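Local coordinates for glucose-1-phosphate uridylyltransferase (Sphingomonas elodea, PDB 2UX8), which probably catalyses the formation of UDP-glucose and diphosphate from UTP and alpha-D-glucose 1-phosphate, as a GT-A-type nucleotidyltransferase of the UDPGP type 2 family, at residues P220-I225 with Q244-D249. Residues are numbered along the deposited sequence; the frame is centred on the assembly and turned at random.
Sequences PEVMRI and QRMIGD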
# COMPACT_ATOMS: atom_id res chain seq x y z
N PRO C 220 16.60 2.58 30.52
CA PRO C 220 17.41 1.94 29.47
C PRO C 220 18.02 0.59 29.83
O PRO C 220 18.31 -0.21 28.94
CB PRO C 220 18.45 3.01 29.14
CG PRO C 220 18.55 3.81 30.41
CD PRO C 220 17.11 3.93 30.81
N GLU C 221 18.19 0.31 31.12
CA GLU C 221 18.77 -0.97 31.52
C GLU C 221 17.84 -2.11 31.11
O GLU C 221 18.28 -3.24 30.92
CB GLU C 221 19.02 -1.03 33.03
CG GLU C 221 18.80 0.27 33.81
CD GLU C 221 19.72 1.41 33.40
OE1 GLU C 221 20.88 1.14 32.99
OE2 GLU C 221 19.30 2.59 33.51
N VAL C 222 16.56 -1.80 30.96
CA VAL C 222 15.60 -2.83 30.57
C VAL C 222 15.82 -3.26 29.12
O VAL C 222 15.64 -4.43 28.78
CB VAL C 222 14.15 -2.35 30.73
CG1 VAL C 222 13.19 -3.51 30.44
CG2 VAL C 222 13.93 -1.81 32.15
N MET C 223 16.21 -2.31 28.28
CA MET C 223 16.50 -2.61 26.87
C MET C 223 17.69 -3.55 26.84
O MET C 223 17.65 -4.60 26.20
CB MET C 223 16.85 -1.33 26.10
CG MET C 223 15.67 -0.66 25.43
SD MET C 223 15.05 -1.57 24.01
CE MET C 223 14.00 -2.66 24.74
N ARG C 224 18.74 -3.17 27.55
CA ARG C 224 19.96 -3.95 27.66
C ARG C 224 19.66 -5.39 28.03
O ARG C 224 20.21 -6.32 27.44
CB ARG C 224 20.89 -3.34 28.71
CG ARG C 224 21.65 -2.10 28.24
CD ARG C 224 20.77 -1.23 27.38
NE ARG C 224 21.47 -0.10 26.78
CZ ARG C 224 21.01 0.59 25.74
NH1 ARG C 224 19.85 0.25 25.19
NH2 ARG C 224 21.70 1.62 25.26
N ILE C 225 18.79 -5.56 29.02
CA ILE C 225 18.43 -6.89 29.48
C ILE C 225 17.70 -7.68 28.42
O ILE C 225 17.80 -8.91 28.38
CB ILE C 225 17.60 -6.81 30.76
CG1 ILE C 225 18.53 -6.53 31.91
CG2 ILE C 225 16.84 -8.09 31.01
CD1 ILE C 225 17.84 -6.35 33.17
N GLN C 244 11.51 -7.63 36.00
CA GLN C 244 11.78 -8.44 37.19
C GLN C 244 13.21 -8.21 37.66
O GLN C 244 13.46 -7.78 38.78
CB GLN C 244 11.63 -9.91 36.79
CG GLN C 244 10.45 -10.62 37.37
CD GLN C 244 10.65 -10.92 38.82
OE1 GLN C 244 11.77 -11.17 39.25
NE2 GLN C 244 9.57 -10.91 39.59
N ARG C 245 14.14 -8.51 36.76
CA ARG C 245 15.55 -8.39 37.05
C ARG C 245 15.97 -7.02 37.50
O ARG C 245 17.15 -6.77 37.74
CB ARG C 245 16.39 -8.79 35.83
CG ARG C 245 16.74 -10.26 35.80
CD ARG C 245 18.21 -10.43 35.57
NE ARG C 245 18.48 -10.85 34.20
CZ ARG C 245 19.40 -10.29 33.43
NH1 ARG C 245 20.13 -9.29 33.89
NH2 ARG C 245 19.59 -10.75 32.20
N MET C 246 15.00 -6.12 37.62
CA MET C 246 15.33 -4.78 38.06
C MET C 246 14.50 -4.30 39.21
O MET C 246 14.13 -3.13 39.29
CB MET C 246 15.26 -3.80 36.90
CG MET C 246 16.36 -4.04 35.89
SD MET C 246 16.75 -2.63 34.87
CE MET C 246 15.49 -1.52 35.32
N ILE C 247 14.20 -5.22 40.12
CA ILE C 247 13.46 -4.88 41.31
C ILE C 247 14.43 -4.42 42.40
O ILE C 247 14.21 -3.41 43.07
CB ILE C 247 12.69 -6.09 41.87
CG1 ILE C 247 11.75 -6.65 40.81
CG2 ILE C 247 11.87 -5.69 43.08
CD1 ILE C 247 11.14 -7.98 41.19
N GLY C 248 15.52 -5.16 42.56
CA GLY C 248 16.47 -4.86 43.60
C GLY C 248 17.34 -3.65 43.46
O GLY C 248 17.99 -3.27 44.42
N ASP C 249 17.42 -3.01 42.31
CA ASP C 249 18.30 -1.87 42.30
C ASP C 249 17.81 -0.57 41.71
O ASP C 249 18.57 0.38 41.57
CB ASP C 249 19.69 -2.26 41.77
CG ASP C 249 19.76 -2.32 40.29
OD1 ASP C 249 19.44 -1.30 39.65
OD2 ASP C 249 20.15 -3.38 39.76
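In the GT-A-type nucleotidyltransferase fold, helix 221-228 packs through Glu221, Val222 and Ile225 against Arg245 and Met246, in the loop between helix 240-244 and strand 252-256. The three helix residues, spaced i, i+1 and i+4, form one side of the helix, and Met246 reaches in among them. Its CG sits beside the backbone N, anti to the carbonyl carbon (chi1 -68°), which extends the thioether toward the helix. There SD lies against the aliphatic base of Glu221, with CB 3.3 Å from Met246 SD, the two side chains lying roughly perpendicular. The chain then bends at its last torsion, carrying the methyl to Val222, whose CG2 is 3.5 Å from Met246 CE. One turn on from Glu221, Ile225 runs past Met246 in the opposite sense, its CD1 3.9 Å from Met246 CG.

The contact is wholly one of van der Waals packing, and no hydrogen bond joins the two segments. Val222 and Met246 also both touch Asn164, at the start of strand 164-170, which joins this packing to the end of that strand. The side chain of Val222 is about 12 Å from the bound glucose 1-phosphate, which makes this packing peripheral to the sugar-phosphate pocket. At the more exposed end of the contact, Arg245, bent at chi2 and chi3, brings its guanidinium over Ile225. Ile225 CG2 lies 4.0 Å above the guanidinium plane, displaced from the centre of the group, while Ile225 CG1 approaches Arg245 NH1 at 3.8 Å.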